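Local coordinates for protein Dye type peroxidase A (Streptomyces lividans 1326, PDB 6GZW) that is a haem-containing dye-decolourising peroxidase that probably uses hydrogen peroxide to oxidise dyes and other reducing substrates, at residues A[297-302]-A[322-327]; A[107-112]-A[332-337]; A[197-202]-A[217-222]. All blocks are in the same frame, centred on the assembly; numbering follows the deposited sequence.

Interaction 1 (A[297-302]-A[322-327]); sequences AAMVRR and FVCWQA. With HEM (protoporphyrin IX containing Fe), chain C.
Phe322 has SD of Met299 at the edge of its ring, near the plane and 4.2 Å from CZ, while one face covers the haem, methyl CMC lying over its centre. CG opposite the backbone N (chi1 -178°) carries the ring to the porphyrin, Phe322 CZ 3.3 Å from haem C3C, where a flat, apolar phenyl fits. Arg301 crosses the same ring with its methylenes, then bends at chi3 to lay its guanidinium over haem C4D. NH1 and NH2 of Arg301 donate to haem propionate oxygen O2A, each at 2.8 Å; arginine suits because its cationic fork holds this carboxylate while NH1 still reaches the iron-bound water and a salt bridge with Asp183. Val323 gives its carbonyl O to Arg302 N, almost in line with C=O (171°). Cys324 and Arg301 form the non-hydrogen-bonded antiparallel pair, and small Cys324 lets Met299 pack on it, Met299 SD 3.9 Å from Cys324 CB. Trp325 and Val300 form the hydrogen-bonded one: Trp325 N to Val300 O is 2.8 Å, Val300 N to Trp325 O 2.9 Å. The indole NE1 shares a water with Arg302 O and NH1, and Thr24, Pro25 and Gln27 hold the other guanidinium nitrogens. Gln326 accepts from Phe333 N through OE1. The pair belongs to the beta hairpin of strands 300-310 and 316-326, whose Arg301 and Phe322 line the water-bearing haem side, consistent with the distal pocket of dye-decolourising peroxidases.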
# COMPACT_ATOMS: atom_id res chain seq x y z
N ALA A 297 -2.15 -33.42 -5.44
CA ALA A 297 -1.33 -32.19 -5.35
C ALA A 297 -2.11 -31.05 -4.67
O ALA A 297 -3.29 -30.83 -4.96
CB ALA A 297 -0.86 -31.78 -6.72
N ALA A 298 -1.45 -30.37 -3.74
CA ALA A 298 -2.13 -29.41 -2.88
C ALA A 298 -1.14 -28.40 -2.38
O ALA A 298 0.07 -28.63 -2.40
CB ALA A 298 -2.78 -30.12 -1.69
N MET A 299 -1.67 -27.25 -1.97
CA MET A 299 -0.83 -26.17 -1.46
C MET A 299 -1.69 -25.26 -0.59
O MET A 299 -2.88 -25.16 -0.79
CB MET A 299 -0.22 -25.39 -2.63
CG MET A 299 -1.23 -24.57 -3.44
SD MET A 299 -0.75 -24.30 -5.14
CE MET A 299 -1.11 -25.94 -5.73
N VAL A 300 -1.05 -24.57 0.35
CA VAL A 300 -1.66 -23.42 1.03
C VAL A 300 -1.36 -22.19 0.18
O VAL A 300 -0.27 -22.06 -0.37
CB VAL A 300 -1.15 -23.27 2.48
CG1 VAL A 300 -1.32 -21.85 3.02
CG2 VAL A 300 -1.89 -24.26 3.39
N ARG A 301 -2.39 -21.38 -0.01
CA ARG A 301 -2.29 -20.11 -0.74
C ARG A 301 -2.47 -18.98 0.26
O ARG A 301 -3.40 -18.99 1.05
CB ARG A 301 -3.37 -20.05 -1.83
CG ARG A 301 -3.11 -21.05 -2.95
CD ARG A 301 -4.25 -21.12 -3.94
NE ARG A 301 -5.44 -21.64 -3.26
CZ ARG A 301 -6.64 -21.06 -3.19
NH1 ARG A 301 -6.92 -19.89 -3.77
NH2 ARG A 301 -7.60 -21.70 -2.53
N ARG A 302 -1.57 -18.00 0.23
CA ARG A 302 -1.59 -16.93 1.20
C ARG A 302 -0.98 -15.68 0.54
O ARG A 302 0.16 -15.30 0.81
CB ARG A 302 -0.81 -17.35 2.46
CG ARG A 302 -0.93 -16.44 3.65
CD ARG A 302 -0.10 -16.90 4.84
NE ARG A 302 -0.19 -15.89 5.88
CZ ARG A 302 0.54 -14.78 5.93
NH1 ARG A 302 1.46 -14.51 5.01
NH2 ARG A 302 0.33 -13.93 6.93
N PHE A 322 1.08 -14.06 -5.80
CA PHE A 322 0.67 -15.42 -5.47
C PHE A 322 1.81 -16.02 -4.64
O PHE A 322 2.95 -16.00 -5.06
CB PHE A 322 0.45 -16.18 -6.77
CG PHE A 322 -0.03 -17.60 -6.59
CD1 PHE A 322 -1.38 -17.88 -6.45
CD2 PHE A 322 0.87 -18.64 -6.55
CE1 PHE A 322 -1.85 -19.19 -6.29
CE2 PHE A 322 0.42 -19.95 -6.39
CZ PHE A 322 -0.94 -20.21 -6.26
N VAL A 323 1.48 -16.51 -3.46
CA VAL A 323 2.45 -17.09 -2.53
C VAL A 323 1.87 -18.39 -2.02
O VAL A 323 0.87 -18.39 -1.29
CB VAL A 323 2.73 -16.16 -1.34
CG1 VAL A 323 3.84 -16.73 -0.48
CG2 VAL A 323 3.12 -14.78 -1.84
N CYS A 324 2.44 -19.52 -2.43
CA CYS A 324 1.90 -20.82 -2.02
C CYS A 324 2.96 -21.62 -1.30
O CYS A 324 4.16 -21.46 -1.53
CB CYS A 324 1.34 -21.64 -3.20
SG CYS A 324 2.55 -22.12 -4.44
N TRP A 325 2.45 -22.52 -0.45
CA TRP A 325 3.23 -23.26 0.52
C TRP A 325 2.91 -24.76 0.35
O TRP A 325 1.75 -25.12 0.26
CB TRP A 325 2.84 -22.78 1.91
CG TRP A 325 3.18 -21.33 2.18
CD1 TRP A 325 2.36 -20.23 2.08
CD2 TRP A 325 4.43 -20.86 2.63
NE1 TRP A 325 3.06 -19.09 2.43
CE2 TRP A 325 4.33 -19.46 2.78
CE3 TRP A 325 5.66 -21.48 2.91
CZ2 TRP A 325 5.41 -18.69 3.20
CZ3 TRP A 325 6.72 -20.71 3.35
CH2 TRP A 325 6.59 -19.33 3.46
N GLN A 326 3.95 -25.59 0.30
CA GLN A 326 3.80 -27.04 0.17
C GLN A 326 5.04 -27.76 0.71
O GLN A 326 6.12 -27.17 0.77
CB GLN A 326 3.60 -27.42 -1.30
CG GLN A 326 4.66 -26.89 -2.24
CD GLN A 326 4.22 -25.67 -3.04
OE1 GLN A 326 3.41 -25.79 -3.97
NE2 GLN A 326 4.76 -24.51 -2.70
N ALA A 327 4.89 -29.03 1.07
CA ALA A 327 6.04 -29.83 1.53
C ALA A 327 6.97 -30.15 0.38
O ALA A 327 8.15 -30.37 0.61
CB ALA A 327 5.57 -31.12 2.20
CHA HEM C . -8.78 -21.52 -6.24
CHB HEM C . -8.24 -17.23 -8.42
CHC HEM C . -3.72 -18.49 -9.64
CHD HEM C . -4.27 -22.75 -7.47
C1A HEM C . -9.03 -20.26 -6.72
C2A HEM C . -10.28 -19.59 -6.61
C3A HEM C . -10.12 -18.39 -7.23
C4A HEM C . -8.77 -18.32 -7.72
CMA HEM C . -11.13 -17.28 -7.37
CAA HEM C . -11.56 -20.10 -5.96
CBA HEM C . -11.75 -19.80 -4.48
CGA HEM C . -10.78 -20.54 -3.63
O1A HEM C . -10.96 -21.74 -3.28
O2A HEM C . -9.71 -19.98 -3.27
C1B HEM C . -6.93 -17.20 -8.93
C2B HEM C . -6.36 -16.07 -9.58
C3B HEM C . -5.09 -16.39 -9.95
C4B HEM C . -4.88 -17.79 -9.46
CMB HEM C . -7.06 -14.78 -9.87
CAB HEM C . -4.04 -15.55 -10.57
CBB HEM C . -3.98 -14.24 -10.47
C1C HEM C . -3.47 -19.78 -9.21
C2C HEM C . -2.26 -20.48 -9.40
C3C HEM C . -2.42 -21.71 -8.79
C4C HEM C . -3.73 -21.72 -8.20
CMC HEM C . -1.04 -20.02 -10.15
CAC HEM C . -1.51 -22.88 -8.74
CBC HEM C . -0.51 -23.17 -9.58
C1D HEM C . -5.55 -22.68 -6.91
C2D HEM C . -6.05 -23.79 -6.08
C3D HEM C . -7.31 -23.46 -5.73
C4D HEM C . -7.56 -22.14 -6.37
CMD HEM C . -5.28 -25.04 -5.65
CAD HEM C . -8.24 -24.30 -4.87
CBD HEM C . -8.97 -25.37 -5.68
CGD HEM C . -9.82 -26.22 -4.79
O1D HEM C . -11.05 -25.95 -4.63
O2D HEM C . -9.30 -27.18 -4.19
NA HEM C . -8.14 -19.52 -7.49
NB HEM C . -6.03 -18.19 -8.91
NC HEM C . -4.37 -20.55 -8.54
ND HEM C . -6.50 -21.76 -7.14
FE HEM C . -6.29 -20.05 -8.02
O HOH W 1 -5.54 -19.25 -6.37
O HOH W 2 2.24 -16.05 2.53

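Interaction 2 (A[107-112]-A[332-337]); sequences DPLPDF and GFVPVQ. With HEM (protoporphyrin IX containing Fe), chain C.
Gln337 lays its CG methylene over the middle of the Phe112 ring, a CH-pi contact 3.6 Å from CG to the ring centroid and only 10° off the normal. The opposite face of that ring carries CB of Pro110, offset toward the rim, so the phenyl is held between a proline from its own loop and the helix. Phe112 also meets Phe333 obliquely, CE2 to CE2 at 3.9 Å. Beside them Val334 spreads its two methyls: CG2 touches CD2 of Leu109 at 3.7 Å, and CG1 touches CG of Pro110 at 3.8 Å. Branched and ring-shaped aliphatic groups suit this seam, which has no hydrogen bond across it. It joins a long loop of the N-terminal family region to the first turn of helix 333-343 in the C-terminal one, two family regions that both belong to the dimeric alpha-beta barrel clan. Replacing Phe112 by an alanine is likely to leave a gap between Pro110 and Gln337 and strip the glutamine methylenes of the ring they rest on. Farther out, Gly332 sits at the N-cap, and the bond from Gln337 N to Phe333 O closes the turn. Phe333 reaches the haem vinyl, CD1 lying 3.5 Å from CBC, and Gln337 swings OE1 to 3.6 Å from methyl CMC by its bend at chi2. Arg224 of strand 219-228 packs against both Leu109 and Phe112.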
# COMPACT_ATOMS: atom_id res chain seq x y z
N ASP A 107 15.10 -27.66 -7.01
CA ASP A 107 15.40 -27.75 -8.43
C ASP A 107 14.53 -26.76 -9.21
O ASP A 107 13.37 -26.54 -8.84
CB ASP A 107 15.16 -29.16 -8.99
CG ASP A 107 16.21 -30.18 -8.56
OD1 ASP A 107 17.23 -29.81 -7.95
OD2 ASP A 107 15.96 -31.37 -8.85
N PRO A 108 15.09 -26.13 -10.26
CA PRO A 108 14.36 -25.04 -10.92
C PRO A 108 12.97 -25.43 -11.40
O PRO A 108 12.76 -26.55 -11.88
CB PRO A 108 15.25 -24.67 -12.12
CG PRO A 108 16.31 -25.73 -12.19
CD PRO A 108 16.45 -26.28 -10.81
N LEU A 109 12.02 -24.50 -11.29
CA LEU A 109 10.67 -24.73 -11.78
C LEU A 109 10.72 -24.92 -13.29
O LEU A 109 11.65 -24.43 -13.93
CB LEU A 109 9.75 -23.54 -11.43
CG LEU A 109 9.56 -23.23 -9.94
CD1 LEU A 109 8.93 -21.85 -9.68
CD2 LEU A 109 8.75 -24.30 -9.26
N PRO A 110 9.72 -25.63 -13.87
CA PRO A 110 9.65 -25.69 -15.33
C PRO A 110 9.60 -24.31 -15.99
O PRO A 110 9.14 -23.34 -15.38
CB PRO A 110 8.34 -26.43 -15.59
CG PRO A 110 8.11 -27.25 -14.36
CD PRO A 110 8.66 -26.42 -13.23
N ASP A 111 10.10 -24.21 -17.21
CA ASP A 111 9.85 -23.05 -18.03
C ASP A 111 8.50 -23.29 -18.67
O ASP A 111 8.40 -23.96 -19.69
CB ASP A 111 10.97 -22.84 -19.06
CG ASP A 111 12.31 -22.54 -18.39
OD1 ASP A 111 12.48 -21.45 -17.80
OD2 ASP A 111 13.20 -23.42 -18.43
N PHE A 112 7.43 -22.78 -18.05
CA PHE A 112 6.07 -22.97 -18.56
C PHE A 112 5.88 -22.17 -19.83
O PHE A 112 6.42 -21.06 -19.94
CB PHE A 112 5.02 -22.57 -17.53
CG PHE A 112 5.13 -23.31 -16.24
CD1 PHE A 112 4.58 -24.58 -16.10
CD2 PHE A 112 5.82 -22.77 -15.15
CE1 PHE A 112 4.68 -25.27 -14.90
CE2 PHE A 112 5.91 -23.45 -13.95
CZ PHE A 112 5.35 -24.72 -13.84
N GLY A 332 2.65 -30.02 -5.48
CA GLY A 332 1.84 -28.82 -5.21
C GLY A 332 1.83 -27.95 -6.44
O GLY A 332 1.25 -28.30 -7.46
N PHE A 333 2.51 -26.81 -6.35
CA PHE A 333 2.54 -25.82 -7.44
C PHE A 333 2.84 -26.39 -8.82
O PHE A 333 2.14 -26.09 -9.78
CB PHE A 333 3.52 -24.70 -7.13
CG PHE A 333 3.64 -23.68 -8.23
CD1 PHE A 333 2.70 -22.66 -8.33
CD2 PHE A 333 4.63 -23.75 -9.20
CE1 PHE A 333 2.79 -21.72 -9.36
CE2 PHE A 333 4.70 -22.85 -10.25
CZ PHE A 333 3.78 -21.82 -10.32
N VAL A 334 3.87 -27.24 -8.91
CA VAL A 334 4.40 -27.62 -10.22
C VAL A 334 3.37 -28.38 -11.09
O VAL A 334 3.07 -27.93 -12.18
CB VAL A 334 5.76 -28.33 -10.11
CG1 VAL A 334 6.21 -28.86 -11.47
CG2 VAL A 334 6.78 -27.36 -9.56
N PRO A 335 2.84 -29.50 -10.59
CA PRO A 335 1.85 -30.22 -11.43
C PRO A 335 0.56 -29.46 -11.70
O PRO A 335 -0.01 -29.58 -12.78
CB PRO A 335 1.59 -31.52 -10.64
CG PRO A 335 2.02 -31.22 -9.24
CD PRO A 335 3.15 -30.23 -9.36
N VAL A 336 0.13 -28.62 -10.77
CA VAL A 336 -1.08 -27.83 -10.97
C VAL A 336 -0.78 -26.79 -12.05
O VAL A 336 -1.55 -26.65 -13.00
CB VAL A 336 -1.59 -27.19 -9.66
CG1 VAL A 336 -2.77 -26.29 -9.94
CG2 VAL A 336 -1.96 -28.28 -8.65
N GLN A 337 0.32 -26.05 -11.93
CA GLN A 337 0.67 -25.08 -12.97
C GLN A 337 0.89 -25.70 -14.35
O GLN A 337 0.52 -25.10 -15.36
CB GLN A 337 1.85 -24.18 -12.55
CG GLN A 337 2.18 -23.01 -13.48
CD GLN A 337 1.00 -22.05 -13.74
OE1 GLN A 337 0.07 -21.97 -12.93
NE2 GLN A 337 1.06 -21.32 -14.85
CHA HEM C . -8.78 -21.52 -6.24
CHB HEM C . -8.24 -17.23 -8.42
CHC HEM C . -3.72 -18.49 -9.64
CHD HEM C . -4.27 -22.75 -7.47
C1A HEM C . -9.03 -20.26 -6.72
C2A HEM C . -10.28 -19.59 -6.61
C3A HEM C . -10.12 -18.39 -7.23
C4A HEM C . -8.77 -18.32 -7.72
CMA HEM C . -11.13 -17.28 -7.37
CAA HEM C . -11.56 -20.10 -5.96
CBA HEM C . -11.75 -19.80 -4.48
CGA HEM C . -10.78 -20.54 -3.63
O1A HEM C . -10.96 -21.74 -3.28
O2A HEM C . -9.71 -19.98 -3.27
C1B HEM C . -6.93 -17.20 -8.93
C2B HEM C . -6.36 -16.07 -9.58
C3B HEM C . -5.09 -16.39 -9.95
C4B HEM C . -4.88 -17.79 -9.46
CMB HEM C . -7.06 -14.78 -9.87
CAB HEM C . -4.04 -15.55 -10.57
CBB HEM C . -3.98 -14.24 -10.47
C1C HEM C . -3.47 -19.78 -9.21
C2C HEM C . -2.26 -20.48 -9.40
C3C HEM C . -2.42 -21.71 -8.79
C4C HEM C . -3.73 -21.72 -8.20
CMC HEM C . -1.04 -20.02 -10.15
CAC HEM C . -1.51 -22.88 -8.74
CBC HEM C . -0.51 -23.17 -9.58
C1D HEM C . -5.55 -22.68 -6.91
C2D HEM C . -6.05 -23.79 -6.08
C3D HEM C . -7.31 -23.46 -5.73
C4D HEM C . -7.56 -22.14 -6.37
CMD HEM C . -5.28 -25.04 -5.65
CAD HEM C . -8.24 -24.30 -4.87
CBD HEM C . -8.97 -25.37 -5.68
CGD HEM C . -9.82 -26.22 -4.79
O1D HEM C . -11.05 -25.95 -4.63
O2D HEM C . -9.30 -27.18 -4.19
NA HEM C . -8.14 -19.52 -7.49
NB HEM C . -6.03 -18.19 -8.91
NC HEM C . -4.37 -20.55 -8.54
ND HEM C . -6.50 -21.76 -7.14
FE HEM C . -6.29 -20.05 -8.02
O HOH W 1 -5.54 -19.25 -6.37

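Interaction 3 (A[197-202]-A[217-222]); sequences RRIFVP and NGSYVV
Val201 sets its CG2 methyl obliquely against the Tyr220 ring, 3.8 Å from CE2; with CG1 anti to the backbone N (chi1 175°), CG2 is left anti to the carbonyl carbon and also lies beside Gly218. The backbones are joined mainly through Gly218 O, which takes a straight bond from Val201 N at 2.8 Å, the donor tilted 24° from the carbonyl plane. The same oxygen receives the CA-H of Phe200 and lies in the plane of the Phe200 ring, at its edge, 3.5 Å from CD1. Ser219 is modelled in two conformers; in the one described, OG donates to Ile199 O at 2.8 Å, nearly in line with that C=O, and to that extent a small hydroxyl may suit a place where the last carbonyls of a helix lack donors from a following turn. Asn217 adopts a left-handed backbone, which asparagine tolerates well, and its N makes a weak bond to Val201 O. A water bridges Val201 O and Asn217 OD1. Beyond the contact, Phe200 stacks on His18. The C-terminal end of helix 195-199 is thus tied to the start of strand 219-228, which runs in the sheet between strands 316-326 and 350-360.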
# COMPACT_ATOMS: atom_id res chain seq x y z
N ARG A 197 1.01 -33.26 6.33
CA ARG A 197 1.64 -33.95 5.22
C ARG A 197 1.72 -33.06 3.96
O ARG A 197 2.73 -33.10 3.24
CB ARG A 197 0.94 -35.29 4.87
CG ARG A 197 1.61 -36.01 3.70
CD ARG A 197 1.17 -37.45 3.46
NE ARG A 197 -0.25 -37.57 3.13
CZ ARG A 197 -1.24 -37.83 3.99
NH1 ARG A 197 -1.02 -37.99 5.30
NH2 ARG A 197 -2.48 -37.93 3.54
N ARG A 198 0.66 -32.30 3.69
CA ARG A 198 0.61 -31.51 2.44
C ARG A 198 1.59 -30.33 2.45
O ARG A 198 2.17 -30.02 1.41
CB ARG A 198 -0.80 -30.99 2.19
CG ARG A 198 -1.77 -32.03 1.67
CD ARG A 198 -3.19 -31.56 1.83
NE ARG A 198 -4.06 -32.22 0.86
CZ ARG A 198 -5.30 -31.84 0.57
NH1 ARG A 198 -5.88 -30.84 1.20
NH2 ARG A 198 -5.97 -32.48 -0.37
N ILE A 199 1.76 -29.73 3.61
CA ILE A 199 2.34 -28.40 3.73
C ILE A 199 3.75 -28.39 4.34
O ILE A 199 4.55 -27.56 3.95
CB ILE A 199 1.37 -27.50 4.52
CG1 ILE A 199 -0.04 -27.49 3.88
CG2 ILE A 199 1.90 -26.07 4.65
CD1 ILE A 199 -0.04 -27.26 2.39
N PHE A 200 4.07 -29.31 5.26
CA PHE A 200 5.35 -29.24 5.98
C PHE A 200 6.23 -30.46 5.80
O PHE A 200 5.75 -31.61 5.72
CB PHE A 200 5.11 -29.04 7.47
CG PHE A 200 4.49 -27.72 7.82
CD1 PHE A 200 5.20 -26.53 7.65
CD2 PHE A 200 3.22 -27.65 8.39
CE1 PHE A 200 4.63 -25.30 7.98
CE2 PHE A 200 2.65 -26.43 8.72
CZ PHE A 200 3.36 -25.25 8.53
N VAL A 201 7.54 -30.21 5.73
CA VAL A 201 8.55 -31.25 5.73
C VAL A 201 8.45 -31.89 7.12
O VAL A 201 8.31 -31.18 8.11
CB VAL A 201 9.96 -30.67 5.48
CG1 VAL A 201 11.06 -31.74 5.60
CG2 VAL A 201 10.07 -30.06 4.09
N PRO A 202 8.47 -33.24 7.20
CA PRO A 202 8.30 -33.90 8.51
C PRO A 202 9.45 -33.66 9.51
O PRO A 202 10.54 -33.22 9.12
CB PRO A 202 8.21 -35.41 8.15
CG PRO A 202 8.58 -35.54 6.74
CD PRO A 202 8.52 -34.20 6.08
N ASN A 217 10.34 -29.58 9.62
CA ASN A 217 9.22 -28.68 9.92
C ASN A 217 9.16 -27.40 9.04
O ASN A 217 8.40 -26.49 9.35
CB ASN A 217 9.22 -28.32 11.40
CG ASN A 217 9.30 -29.55 12.28
OD1 ASN A 217 8.56 -30.51 12.06
ND2 ASN A 217 10.23 -29.55 13.24
N GLY A 218 9.94 -27.37 7.98
CA GLY A 218 9.91 -26.27 7.02
C GLY A 218 8.88 -26.45 5.93
O GLY A 218 8.12 -27.43 5.92
N SER A 219 8.84 -25.51 5.00
CA SER A 219 7.94 -25.60 3.84
C SER A 219 8.62 -24.95 2.65
O SER A 219 9.55 -24.16 2.84
CB SER A 219 6.61 -24.92 4.14
OG SER A 219 5.66 -25.17 3.11
N TYR A 220 8.19 -25.30 1.43
CA TYR A 220 8.71 -24.71 0.20
C TYR A 220 7.66 -23.68 -0.26
O TYR A 220 6.49 -24.00 -0.37
CB TYR A 220 9.00 -25.75 -0.88
CG TYR A 220 10.16 -26.60 -0.43
CD1 TYR A 220 11.47 -26.18 -0.63
CD2 TYR A 220 9.94 -27.76 0.28
CE1 TYR A 220 12.54 -26.91 -0.14
CE2 TYR A 220 11.01 -28.50 0.77
CZ TYR A 220 12.30 -28.06 0.55
OH TYR A 220 13.38 -28.75 1.01
N VAL A 221 8.13 -22.46 -0.52
CA VAL A 221 7.27 -21.38 -1.04
C VAL A 221 7.57 -21.17 -2.53
O VAL A 221 8.74 -21.16 -2.95
CB VAL A 221 7.41 -20.09 -0.20
CG1 VAL A 221 8.78 -19.47 -0.29
CG2 VAL A 221 6.35 -19.06 -0.59
N VAL A 222 6.51 -21.03 -3.32
CA VAL A 222 6.62 -20.54 -4.69
C VAL A 222 5.89 -19.21 -4.71
O VAL A 222 4.71 -19.16 -4.35
CB VAL A 222 6.03 -21.52 -5.72
CG1 VAL A 222 5.98 -20.90 -7.11
CG2 VAL A 222 6.84 -22.81 -5.69
O HOH W 3 6.19 -30.68 10.52

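Interactions 1 and 2, with centres about 12 Å apart, both touch the haem: the hairpin of interaction 1 supplies a propionate partner, Arg301, whereas helix 333-343 in interaction 2 borders the vinyl and methyl rim. Between them Gln326 OE1 lies 2.7 Å from Phe333 N, and Met299 CE packs 3.6 Å from Gly332 C. Interaction 3 lies behind them, its Ile199 side chain about 10 Å from the haem. Its centre is about 9 Å from that of interaction 1, and it continues the same sheet, with Tyr220 N 2.9 Å from Gln326 O and Ala327 N 2.9 Å from Arg198 O. Interactions 2 and 3 are about 16 Å apart between centres, yet Val222 CG1 lies 3.8 Å from Phe333 CD2.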